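Local coordinates for RND efflux system, outer membrane lipoprotein, NodT family (Burkholderia mallei, PDB 6U94) that probably forms the outer-membrane channel component of an RND-type efflux system, providing the exit through which substrates leave the cell, at residues L144-A147 and A148-Q151; N172-L175 and T176-D180; M286-E289 and H290-I293; L355-V358 and R359-I362; E396-I399 and R400-E404. One frame throughout, in Å; residues are numbered along the deposited sequence. Where two conformers were deposited one is given.

All five contacts are local, each formed within one or two turns of backbone, and they differ mainly in burial. Contact 2 is the core case: every touching residue is buried, and an aromatic ring and a carbonyl oxygen that accepts two hydrogen bonds carry it. Contact 3 is partly buried, with one packed side and one exposed side, whereas contacts 1, 4 and 5 lie at the surface. Contact 1 starts helix 146-152 and contact 4 leads into helix 362-415, so N-caps appear in both; contact 5 lies further along that same long helix. Arginine guanidinium groups folded back over the preceding turn recur in contacts 3, 4 and 5. Contacts 3 and 4 are neighbours, their centres about 16 Å apart.

Contact 1 (L144-A147 and A148-Q151); sequences LSHA and AQEQ
L144 and S145 meet A148 and Q149 in an N-terminal helix cap, a local surface contact at the start of the short helix 146-152, which precedes the long helix 156-203. S145 is the N-cap residue: its OG accepts from A148 N at 3.3 Å, a weak bond by length although the N-H points almost straight at the oxygen (168°). The hydroxyl reaches this position because chi1 (69°) places OG between the backbone N and the carbonyl carbon of S145. The first regular turn follows at once: Q149 N donates to S145 O (2.8 Å), E150 N to H146 O (2.9 Å) and Q151 N to A147 O.

Side chains add a second layer. L144 lies ahead of the helix, and its CB packs against the CB of A148 at 3.8 Å, a small apolar touch. Q149 sends an extended chain back along the start of the helix, where its CG passes 3.1 Å from S145 O. Beside it runs H146, pointing the same way, with ring and amide planes steeply inclined and a loose approach of H146 CD2 to Q149 NE2 (4.2 Å). R73 of helix 72-86 touches both H146 and Q149, which places this turn against that helix; E150 OE2 makes a long, weak ion pair with the same arginine, which lies outside this turn. The carboxamide of Q149 ends at the backbone carbonyl before the cap: NE2 donates to L144 O at a modelled 2.5 Å, too short to be taken literally, with the oxygen near the amide plane but the nitrogen 46° out of the carbonyl plane.

Contact 2 (N172-L175 and T176-D180); sequences NTYL and TLLAD
N172 and T176, with Y174 and L178, carry a buried contact between successive turns of the long helix 156-203, one of the extended helices of this outer membrane efflux fold.

The hydrogen bonds are those of a regular alpha-helix, with one addition. T176 N donates to N172 O at 2.9 Å, and T176 OG1 donates to the same oxygen at 2.7 Å, so two donors grip one carbonyl. The hydroxyl is tilted 21° from the carbonyl plane, whereas the amide stands 41° out of it. With OG1 anti to the carbonyl carbon of T176 (chi1 -65°), the hydroxyl is directed back to the preceding turn and is satisfied within the helix. N172 uses its own amide outward: OD1 is hydrogen-bonded to T446 OG1 and ND2 to Y86 OH.

The apolar part is an aromatic face covered by a leucine. L178 CG sits over one face of the Y174 ring, 4.3 Å from the centroid and close to the ring normal, a CH-pi contact displaced toward the rim. L177 makes a looser approach, with CD2 4.2 Å from Y174 CD1. Helix 56-67 borders the tyrosine through Q57, L58 and L61, while L442 of helix 421-454 touches T176 and A179. Y174 OH is buried without a polar partner in the model. The closest side-chain touch between tyrosine and leucine joins Y174 CE2 to L178 CD1, at 3.6 Å.

Contact 3 (M286-E289 and H290-I293); sequences MAAE and HRLI
A288 and L292, one turn apart, make the tightly packed side of this contact, and R291 reaching back over A287 makes the more open one. On the packed side L292 CG lies 3.6 Å from A288 O, with CD1 close by at 3.8 Å from the same oxygen, so the leucine branch covers the carbonyl that L292 N also uses as acceptor (3.3 Å). E289 belongs to this buried side as well. Its carboxylate turns away from the segment to form a salt bridge with R303, and OE2 is also hydrogen-bonded to Y367 OH; the nearby R303 would probably favour the ionised acid.

The segment is a regular stretch of helix 283-294, its turns joined by bonds such as R291 N to A287 O (3.0 Å). Y367 of helix 362-415 touches both A288 and L292, while I299 of helix 299-306 touches E289 and L292, so two helices border the packed side.

H290, R291 and I293 are exposed. The arginine chain bends at chi3 (-132°), and this bend folds the guanidinium back across the previous turn: A287 O lies over one face, 3.8 Å above the plane and near its rim, with no hydrogen bond. The arginine's contacts are correspondingly loose, NH1 standing 3.6 Å from A288 CA and NH2 4.1 Å from A287 CB. I293, though exposed, is the exception on this side, folding its CD1 to 3.3 Å from E289 O.

Contact 4 (L355-V358 and R359-I362); sequences LATV and RRDI
A short helix running out into the N-cap of a long one is the element here: L355 and T357 of helix 355-359 meet R359 and R360 just before helix 362-415 begins. The helical bond from R359 N to L355 O (2.9 Å) is followed by longer bonds of i to i-3 spacing, as the backbone leaves the alpha-helical pattern. R360 N donates to T357 O at 3.2 Å, from 69° out of the carbonyl plane, and D361 N donates weakly to V358 O. D361 is the N-cap of the next helix: its OD1 accepts from V364 N, with a weak second bond from N363 N.

Two arginines fold back over the preceding turn by different routes. R359 is extended from CG to NE, and its guanidinium crosses L355, with CD2 of the leucine 4.1 Å above one face and toward the rim. NH1 is 3.9 Å from L355 CB. The charge is engaged elsewhere, since R359 NE makes a salt bridge with E368, on the helix that D361 caps.

R360 instead bends at chi3 (-82°), which brings its flat end over T357. CA of T357 and the carbonyl oxygen of A356 cover the same face, T357 CA being 3.6 Å above the plane. T357 OG1 is hydrogen-bonded to D354 O, while the methyl group meets the arginine: T357 CG2 lies 3.3 Å from R360 NH2.

Contact 5 (E396-I399 and R400-E404); sequences EAMI and RDLAE
A397 and R400 make the main side-chain contact of this surface segment. The guanidinium lies with one face over A397, whose CA is 3.4 Å above the plane and offset toward the rim; R400 NH2 comes 3.5 Å from that CA and 3.7 Å from A397 CB. This is van der Waals packing of a flat cation on an alanine. Two torsions put it there: CG is anti to the backbone N (chi1 -164°), and the chain then bends at chi3 (-33°), doubling back along the helix. E396 carries the opposite charge, yet its OE1 remains 5.9 Å from R400 NH2, too far for a salt bridge.

A smaller apolar touch pairs M398 CG with L402 CD1 at 4.3 Å. The leucine also covers the backbone, with L402 CG 3.2 Å from M398 O. Behind both pairs stands the regular helical ladder that fixes the spacing: R400 N to E396 O, D401 N to A397 O, L402 N to M398 O (3.0 Å) and A403 N to I399 O.

The segment belongs to the long helix 362-415, beside helix 421-454: E396 touches L437, M398 and I399 touch A433, and L402 touches Q429 of that neighbour.

Contact 1 (L144-A147 and A148-Q151)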
loop_
_atom_site.group_PDB
_atom_site.type_symbol
_atom_site.label_atom_id
_atom_site.label_comp_id
_atom_site.label_asym_id
_atom_site.label_seq_id
_atom_site.Cartn_x
_atom_site.Cartn_y
_atom_site.Cartn_z
ATOM N N LEU A 144 -11.424 -23.394 -8.513
ATOM C CA LEU A 144 -10.904 -24.746 -8.639
ATOM C C LEU A 144 -11.162 -25.545 -7.369
ATOM O O LEU A 144 -11.354 -24.991 -6.284
ATOM C CB LEU A 144 -9.397 -24.733 -8.936
ATOM C CG LEU A 144 -8.962 -24.019 -10.215
ATOM C CD1 LEU A 144 -7.453 -23.836 -10.234
ATOM C CD2 LEU A 144 -9.433 -24.782 -11.446
ATOM N N SER A 145 -11.163 -26.868 -7.527
ATOM C CA SER A 145 -11.234 -27.769 -6.390
ATOM C C SER A 145 -9.918 -27.746 -5.618
ATOM O O SER A 145 -8.908 -27.199 -6.069
ATOM C CB SER A 145 -11.542 -29.190 -6.853
ATOM O OG SER A 145 -10.437 -29.723 -7.557
ATOM N N HIS A 146 -9.936 -28.365 -4.437
ATOM C CA HIS A 146 -8.743 -28.388 -3.597
ATOM C C HIS A 146 -7.592 -29.099 -4.295
ATOM O O HIS A 146 -6.452 -28.617 -4.283
ATOM C CB HIS A 146 -9.059 -29.049 -2.258
ATOM C CG HIS A 146 -9.931 -28.220 -1.368
ATOM N ND1 HIS A 146 -10.119 -28.509 -0.033
ATOM C CD2 HIS A 146 -10.665 -27.110 -1.619
ATOM C CE1 HIS A 146 -10.932 -27.613 0.498
ATOM N NE2 HIS A 146 -11.278 -26.753 -0.444
ATOM N N ALA A 147 -7.879 -30.249 -4.916
ATOM C CA ALA A 147 -6.858 -30.972 -5.670
ATOM C C ALA A 147 -6.266 -30.097 -6.764
ATOM O O ALA A 147 -5.041 -29.993 -6.899
ATOM C CB ALA A 147 -7.451 -32.252 -6.271
ATOM N N ALA A 148 -7.126 -29.453 -7.555
ATOM C CA ALA A 148 -6.638 -28.581 -8.618
ATOM C C ALA A 148 -5.861 -27.398 -8.055
ATOM O O ALA A 148 -4.856 -26.975 -8.640
ATOM C CB ALA A 148 -7.805 -28.101 -9.477
ATOM N N GLN A 149 -6.309 -26.851 -6.919
ATOM C CA GLN A 149 -5.605 -25.726 -6.304
ATOM C C GLN A 149 -4.196 -26.127 -5.890
ATOM O O GLN A 149 -3.225 -25.423 -6.187
ATOM C CB GLN A 149 -6.390 -25.201 -5.099
ATOM C CG GLN A 149 -7.666 -24.462 -5.456
ATOM C CD GLN A 149 -8.524 -24.152 -4.243
ATOM O OE1 GLN A 149 -8.013 -23.937 -3.145
ATOM N NE2 GLN A 149 -9.838 -24.132 -4.437
ATOM N N GLU A 150 -4.065 -27.270 -5.208
ATOM C CA GLU A 150 -2.749 -27.722 -4.774
ATOM C C GLU A 150 -1.815 -27.949 -5.955
ATOM O O GLU A 150 -0.605 -27.723 -5.843
ATOM C CB GLU A 150 -2.888 -28.995 -3.938
ATOM C CG GLU A 150 -3.610 -28.768 -2.614
ATOM C CD GLU A 150 -4.310 -30.012 -2.098
ATOM O OE1 GLU A 150 -4.224 -31.067 -2.760
ATOM O OE2 GLU A 150 -4.954 -29.929 -1.029
ATOM N N GLN A 151 -2.357 -28.369 -7.100
ATOM C CA GLN A 151 -1.530 -28.592 -8.281
ATOM C C GLN A 151 -1.193 -27.282 -8.984
ATOM O O GLN A 151 -0.051 -27.080 -9.411
ATOM C CB GLN A 151 -2.234 -29.556 -9.238
ATOM C CG GLN A 151 -1.482 -29.825 -10.525
ATOM C CD GLN A 151 -2.178 -30.859 -11.390
ATOM O OE1 GLN A 151 -2.847 -30.519 -12.366
ATOM N NE2 GLN A 151 -2.028 -32.130 -11.031
#

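Contact 2 (N172-L175 and T176-D180)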
loop_
_atom_site.group_PDB
_atom_site.type_symbol
_atom_site.label_atom_id
_atom_site.label_comp_id
_atom_site.label_asym_id
_atom_site.label_seq_id
_atom_site.Cartn_x
_atom_site.Cartn_y
_atom_site.Cartn_z
ATOM N N ASN A 172 2.272 -4.645 5.328
ATOM C CA ASN A 172 1.210 -3.649 5.387
ATOM C C ASN A 172 0.397 -3.766 6.669
ATOM O O ASN A 172 -0.149 -2.765 7.146
ATOM C CB ASN A 172 0.294 -3.774 4.172
ATOM C CG ASN A 172 -0.712 -2.639 4.081
ATOM O OD1 ASN A 172 -0.367 -1.524 3.688
ATOM N ND2 ASN A 172 -1.960 -2.917 4.439
ATOM N N THR A 173 0.306 -4.969 7.239
ATOM C CA THR A 173 -0.455 -5.148 8.471
ATOM C C THR A 173 0.309 -4.627 9.684
ATOM O O THR A 173 -0.284 -4.005 10.573
ATOM C CB THR A 173 -0.815 -6.622 8.657
ATOM O OG1 THR A 173 -1.563 -7.068 7.522
ATOM C CG2 THR A 173 -1.656 -6.819 9.904
ATOM N N TYR A 174 1.620 -4.877 9.742
ATOM C CA TYR A 174 2.415 -4.370 10.856
ATOM C C TYR A 174 2.578 -2.859 10.771
ATOM O O TYR A 174 2.573 -2.169 11.797
ATOM C CB TYR A 174 3.777 -5.062 10.885
ATOM C CG TYR A 174 4.700 -4.577 11.984
ATOM C CD1 TYR A 174 4.436 -4.860 13.316
ATOM C CD2 TYR A 174 5.846 -3.849 11.684
ATOM C CE1 TYR A 174 5.281 -4.425 14.323
ATOM C CE2 TYR A 174 6.696 -3.408 12.683
ATOM C CZ TYR A 174 6.410 -3.699 14.001
ATOM O OH TYR A 174 7.255 -3.262 14.995
ATOM N N LEU A 175 2.722 -2.324 9.555
ATOM C CA LEU A 175 2.759 -0.876 9.389
ATOM C C LEU A 175 1.425 -0.252 9.775
ATOM O O LEU A 175 1.382 0.768 10.472
ATOM C CB LEU A 175 3.132 -0.519 7.951
ATOM C CG LEU A 175 4.595 -0.781 7.589
ATOM C CD1 LEU A 175 4.871 -0.457 6.130
ATOM C CD2 LEU A 175 5.513 0.017 8.501
ATOM N N THR A 176 0.319 -0.860 9.335
ATOM C CA THR A 176 -1.002 -0.389 9.744
ATOM C C THR A 176 -1.162 -0.453 11.258
ATOM O O THR A 176 -1.794 0.423 11.860
ATOM C CB THR A 176 -2.092 -1.205 9.047
ATOM O OG1 THR A 176 -2.039 -0.971 7.633
ATOM C CG2 THR A 176 -3.473 -0.830 9.564
ATOM N N LEU A 177 -0.584 -1.475 11.895
ATOM C CA LEU A 177 -0.615 -1.554 13.352
ATOM C C LEU A 177 0.068 -0.346 13.982
ATOM O O LEU A 177 -0.495 0.312 14.866
ATOM C CB LEU A 177 0.047 -2.848 13.818
ATOM C CG LEU A 177 0.187 -3.022 15.330
ATOM C CD1 LEU A 177 -1.178 -3.041 16.003
ATOM C CD2 LEU A 177 0.967 -4.288 15.657
ATOM N N LEU A 178 1.289 -0.041 13.538
ATOM C CA LEU A 178 2.018 1.092 14.095
ATOM C C LEU A 178 1.304 2.408 13.816
ATOM O O LEU A 178 1.401 3.348 14.614
ATOM C CB LEU A 178 3.439 1.120 13.536
ATOM C CG LEU A 178 4.255 -0.149 13.784
ATOM C CD1 LEU A 178 5.678 0.023 13.290
ATOM C CD2 LEU A 178 4.238 -0.518 15.258
ATOM N N ALA A 179 0.581 2.494 12.696
ATOM C CA ALA A 179 -0.185 3.703 12.408
ATOM C C ALA A 179 -1.381 3.832 13.342
ATOM O O ALA A 179 -1.651 4.917 13.867
ATOM C CB ALA A 179 -0.634 3.705 10.948
ATOM N N ASP A 180 -2.100 2.733 13.575
ATOM C CA ASP A 180 -3.261 2.769 14.457
ATOM C C ASP A 180 -2.877 3.023 15.908
ATOM O O ASP A 180 -3.702 3.537 16.673
ATOM C CB ASP A 180 -4.052 1.465 14.336
ATOM C CG ASP A 180 -5.003 1.474 13.151
ATOM O OD1 ASP A 180 -5.583 2.540 12.867
ATOM O OD2 ASP A 180 -5.175 0.420 12.501
#

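Contact 3 (M286-E289 and H290-I293)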
loop_
_atom_site.group_PDB
_atom_site.type_symbol
_atom_site.label_atom_id
_atom_site.label_comp_id
_atom_site.label_asym_id
_atom_site.label_seq_id
_atom_site.Cartn_x
_atom_site.Cartn_y
_atom_site.Cartn_z
ATOM N N MET A 286 6.160 -14.406 -15.976
ATOM C CA MET A 286 6.730 -15.753 -15.986
ATOM C C MET A 286 5.775 -16.747 -16.633
ATOM O O MET A 286 6.173 -17.540 -17.494
ATOM C CB MET A 286 7.068 -16.196 -14.562
ATOM C CG MET A 286 8.095 -15.330 -13.848
ATOM S SD MET A 286 8.334 -15.849 -12.136
ATOM C CE MET A 286 8.921 -17.525 -12.388
ATOM N N ALA A 287 4.503 -16.711 -16.233
ATOM C CA ALA A 287 3.521 -17.618 -16.815
ATOM C C ALA A 287 3.318 -17.332 -18.298
ATOM O O ALA A 287 3.157 -18.259 -19.101
ATOM C CB ALA A 287 2.197 -17.512 -16.061
ATOM N N ALA A 288 3.331 -16.052 -18.680
ATOM C CA ALA A 288 3.156 -15.704 -20.085
ATOM C C ALA A 288 4.329 -16.192 -20.927
ATOM O O ALA A 288 4.136 -16.662 -22.054
ATOM C CB ALA A 288 2.975 -14.194 -20.237
ATOM N N GLU A 289 5.553 -16.084 -20.402
ATOM C CA GLU A 289 6.712 -16.589 -21.131
ATOM C C GLU A 289 6.726 -18.113 -21.168
ATOM O O GLU A 289 7.172 -18.701 -22.159
ATOM C CB GLU A 289 8.004 -16.051 -20.515
ATOM C CG GLU A 289 8.135 -14.536 -20.616
ATOM C CD GLU A 289 9.532 -14.029 -20.312
ATOM O OE1 GLU A 289 10.174 -14.548 -19.376
ATOM O OE2 GLU A 289 9.985 -13.102 -21.018
ATOM N N HIS A 290 6.234 -18.763 -20.112
ATOM C CA HIS A 290 6.134 -20.221 -20.094
ATOM C C HIS A 290 5.173 -20.717 -21.167
ATOM O O HIS A 290 5.433 -21.715 -21.849
ATOM C CB HIS A 290 5.684 -20.681 -18.705
ATOM C CG HIS A 290 5.458 -22.158 -18.587
ATOM N ND1 HIS A 290 4.334 -22.784 -19.081
ATOM C CD2 HIS A 290 6.202 -23.128 -18.004
ATOM C CE1 HIS A 290 4.401 -24.077 -18.822
ATOM N NE2 HIS A 290 5.524 -24.311 -18.167
ATOM N N ARG A 291 4.039 -20.026 -21.324
ATOM C CA ARG A 291 3.074 -20.420 -22.348
ATOM C C ARG A 291 3.667 -20.298 -23.747
ATOM O O ARG A 291 3.344 -21.094 -24.638
ATOM C CB ARG A 291 1.801 -19.579 -22.236
ATOM C CG ARG A 291 0.795 -20.101 -21.230
ATOM C CD ARG A 291 -0.499 -19.304 -21.279
ATOM N NE ARG A 291 -0.940 -18.911 -19.944
ATOM C CZ ARG A 291 -0.806 -17.687 -19.443
ATOM N NH1 ARG A 291 -0.255 -16.724 -20.170
ATOM N NH2 ARG A 291 -1.233 -17.422 -18.215
ATOM N N LEU A 292 4.525 -19.302 -23.965
ATOM C CA LEU A 292 5.128 -19.125 -25.282
ATOM C C LEU A 292 6.184 -20.187 -25.553
ATOM O O LEU A 292 6.328 -20.651 -26.692
ATOM C CB LEU A 292 5.731 -17.726 -25.401
ATOM C CG LEU A 292 4.774 -16.559 -25.638
ATOM C CD1 LEU A 292 5.462 -15.250 -25.306
ATOM C CD2 LEU A 292 4.296 -16.553 -27.080
ATOM N N ILE A 293 6.937 -20.582 -24.522
ATOM C CA ILE A 293 7.936 -21.635 -24.691
ATOM C C ILE A 293 7.262 -22.940 -25.086
ATOM O O ILE A 293 7.704 -23.634 -26.011
ATOM C CB ILE A 293 8.768 -21.804 -23.407
ATOM C CG1 ILE A 293 9.636 -20.575 -23.175
ATOM C CG2 ILE A 293 9.641 -23.054 -23.498
ATOM C CD1 ILE A 293 10.034 -20.355 -21.734
#

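Contact 4 (L355-V358 and R359-I362)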
loop_
_atom_site.group_PDB
_atom_site.type_symbol
_atom_site.label_atom_id
_atom_site.label_comp_id
_atom_site.label_asym_id
_atom_site.label_seq_id
_atom_site.Cartn_x
_atom_site.Cartn_y
_atom_site.Cartn_z
ATOM N N LEU A 355 3.642 -7.702 -37.704
ATOM C CA LEU A 355 3.084 -7.632 -36.357
ATOM C C LEU A 355 1.633 -8.092 -36.326
ATOM O O LEU A 355 1.219 -8.799 -35.400
ATOM C CB LEU A 355 3.208 -6.208 -35.814
ATOM C CG LEU A 355 4.556 -5.843 -35.195
ATOM C CD1 LEU A 355 4.684 -4.336 -35.055
ATOM C CD2 LEU A 355 4.703 -6.522 -33.841
ATOM N N ALA A 356 0.845 -7.708 -37.334
ATOM C CA ALA A 356 -0.579 -8.031 -37.325
ATOM C C ALA A 356 -0.810 -9.536 -37.318
ATOM O O ALA A 356 -1.689 -10.034 -36.604
ATOM C CB ALA A 356 -1.270 -7.387 -38.526
ATOM N N THR A 357 -0.020 -10.281 -38.095
ATOM C CA THR A 357 -0.212 -11.726 -38.166
ATOM C C THR A 357 0.285 -12.414 -36.901
ATOM O O THR A 357 -0.311 -13.398 -36.448
ATOM C CB THR A 357 0.492 -12.297 -39.399
ATOM O OG1 THR A 357 1.912 -12.193 -39.235
ATOM C CG2 THR A 357 0.090 -11.536 -40.644
ATOM N N VAL A 358 1.375 -11.913 -36.315
ATOM C CA VAL A 358 1.896 -12.505 -35.087
ATOM C C VAL A 358 0.956 -12.232 -33.916
ATOM O O VAL A 358 0.895 -13.017 -32.961
ATOM C CB VAL A 358 3.322 -11.983 -34.819
ATOM C CG1 VAL A 358 3.868 -12.531 -33.517
ATOM C CG2 VAL A 358 4.246 -12.361 -35.966
ATOM N N ARG A 359 0.196 -11.139 -33.970
ATOM C CA ARG A 359 -0.739 -10.841 -32.893
ATOM C C ARG A 359 -1.975 -11.730 -32.924
ATOM O O ARG A 359 -2.700 -11.790 -31.926
ATOM C CB ARG A 359 -1.160 -9.371 -32.943
ATOM C CG ARG A 359 -0.072 -8.403 -32.519
ATOM C CD ARG A 359 -0.669 -7.094 -32.030
ATOM N NE ARG A 359 0.362 -6.137 -31.640
ATOM C CZ ARG A 359 0.785 -5.146 -32.416
ATOM N NH1 ARG A 359 0.256 -4.976 -33.621
ATOM N NH2 ARG A 359 1.730 -4.322 -31.986
ATOM N N ARG A 360 -2.234 -12.419 -34.039
ATOM C CA ARG A 360 -3.352 -13.352 -34.079
ATOM C C ARG A 360 -3.096 -14.609 -33.260
ATOM O O ARG A 360 -4.042 -15.358 -32.995
ATOM C CB ARG A 360 -3.682 -13.725 -35.523
ATOM C CG ARG A 360 -4.545 -12.694 -36.229
ATOM C CD ARG A 360 -5.129 -13.234 -37.526
ATOM N NE ARG A 360 -4.191 -13.146 -38.640
ATOM C CZ ARG A 360 -3.983 -12.043 -39.353
ATOM N NH1 ARG A 360 -4.641 -10.928 -39.063
ATOM N NH2 ARG A 360 -3.116 -12.052 -40.355
ATOM N N ASP A 361 -1.852 -14.859 -32.858
ATOM C CA ASP A 361 -1.565 -15.929 -31.916
ATOM C C ASP A 361 -1.944 -15.476 -30.512
ATOM O O ASP A 361 -1.590 -14.369 -30.089
ATOM C CB ASP A 361 -0.087 -16.323 -31.981
ATOM C CG ASP A 361 0.284 -17.375 -30.952
ATOM O OD1 ASP A 361 0.500 -17.012 -29.778
ATOM O OD2 ASP A 361 0.345 -18.570 -31.314
ATOM N N ILE A 362 -2.671 -16.333 -29.793
ATOM C CA ILE A 362 -3.230 -15.937 -28.505
ATOM C C ILE A 362 -2.138 -15.768 -27.459
ATOM O O ILE A 362 -2.248 -14.913 -26.569
ATOM C CB ILE A 362 -4.292 -16.961 -28.063
ATOM C CG1 ILE A 362 -5.369 -17.096 -29.140
ATOM C CG2 ILE A 362 -4.915 -16.557 -26.735
ATOM C CD1 ILE A 362 -5.968 -15.772 -29.582
#

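Contact 5 (E396-I399 and R400-E404)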
loop_
_atom_site.group_PDB
_atom_site.type_symbol
_atom_site.label_atom_id
_atom_site.label_comp_id
_atom_site.label_asym_id
_atom_site.label_seq_id
_atom_site.Cartn_x
_atom_site.Cartn_y
_atom_site.Cartn_z
ATOM N N GLU A 396 0.752 18.756 6.568
ATOM C CA GLU A 396 1.643 19.243 7.615
ATOM C C GLU A 396 1.631 20.766 7.691
ATOM O O GLU A 396 1.644 21.335 8.789
ATOM C CB GLU A 396 3.060 18.720 7.383
ATOM C CG GLU A 396 3.241 17.259 7.773
ATOM C CD GLU A 396 4.603 16.712 7.397
ATOM O OE1 GLU A 396 5.255 17.286 6.501
ATOM O OE2 GLU A 396 5.023 15.703 8.003
ATOM N N ALA A 397 1.607 21.443 6.539
ATOM C CA ALA A 397 1.499 22.898 6.547
ATOM C C ALA A 397 0.129 23.343 7.036
ATOM O O ALA A 397 0.006 24.400 7.667
ATOM C CB ALA A 397 1.780 23.458 5.152
ATOM N N MET A 398 -0.909 22.549 6.763
ATOM C CA MET A 398 -2.233 22.859 7.294
ATOM C C MET A 398 -2.255 22.722 8.810
ATOM O O MET A 398 -2.805 23.580 9.513
ATOM C CB MET A 398 -3.278 21.947 6.651
ATOM C CG MET A 398 -4.673 22.542 6.578
ATOM S SD MET A 398 -5.831 21.473 5.698
ATOM C CE MET A 398 -6.071 20.171 6.900
ATOM N N ILE A 399 -1.646 21.655 9.332
ATOM C CA ILE A 399 -1.535 21.479 10.778
ATOM C C ILE A 399 -0.696 22.593 11.388
ATOM O O ILE A 399 -0.925 23.001 12.534
ATOM C CB ILE A 399 -0.957 20.082 11.094
ATOM C CG1 ILE A 399 -1.982 19.000 10.751
ATOM C CG2 ILE A 399 -0.535 19.965 12.555
ATOM C CD1 ILE A 399 -1.411 17.591 10.759
ATOM N N ARG A 400 0.268 23.124 10.630
ATOM C CA ARG A 400 1.092 24.215 11.142
ATOM C C ARG A 400 0.272 25.490 11.326
ATOM O O ARG A 400 0.456 26.213 12.310
ATOM C CB ARG A 400 2.273 24.465 10.203
ATOM C CG ARG A 400 3.382 25.300 10.815
ATOM C CD ARG A 400 4.569 25.447 9.871
ATOM N NE ARG A 400 4.766 24.261 9.041
ATOM C CZ ARG A 400 4.736 24.267 7.712
ATOM N NH1 ARG A 400 4.533 25.404 7.057
ATOM N NH2 ARG A 400 4.918 23.141 7.036
ATOM N N ASP A 401 -0.639 25.777 10.393
ATOM C CA ASP A 401 -1.461 26.978 10.496
ATOM C C ASP A 401 -2.567 26.819 11.534
ATOM O O ASP A 401 -2.857 27.759 12.282
ATOM C CB ASP A 401 -2.064 27.325 9.134
ATOM C CG ASP A 401 -1.030 27.847 8.157
ATOM O OD1 ASP A 401 -0.043 28.463 8.607
ATOM O OD2 ASP A 401 -1.209 27.645 6.936
ATOM N N LEU A 402 -3.192 25.639 11.592
ATOM C CA LEU A 402 -4.253 25.410 12.569
ATOM C C LEU A 402 -3.711 25.451 13.991
ATOM O O LEU A 402 -4.389 25.933 14.905
ATOM C CB LEU A 402 -4.942 24.074 12.297
ATOM C CG LEU A 402 -5.681 23.949 10.963
ATOM C CD1 LEU A 402 -6.051 22.503 10.691
ATOM C CD2 LEU A 402 -6.918 24.829 10.950
ATOM N N ALA A 403 -2.492 24.946 14.198
ATOM C CA ALA A 403 -1.874 25.018 15.519
ATOM C C ALA A 403 -1.703 26.465 15.966
ATOM O O ALA A 403 -1.981 26.809 17.120
ATOM C CB ALA A 403 -0.528 24.297 15.509
ATOM N N GLU A 404 -1.240 27.330 15.058
ATOM C CA GLU A 404 -1.068 28.738 15.397
ATOM C C GLU A 404 -2.413 29.434 15.564
ATOM O O GLU A 404 -2.570 30.284 16.450
ATOM C CB GLU A 404 -0.227 29.434 14.327
ATOM C CG GLU A 404 -0.139 30.949 14.468
ATOM C CD GLU A 404 0.725 31.395 15.640
ATOM O OE1 GLU A 404 1.281 30.535 16.355
ATOM O OE2 GLU A 404 0.852 32.620 15.842
#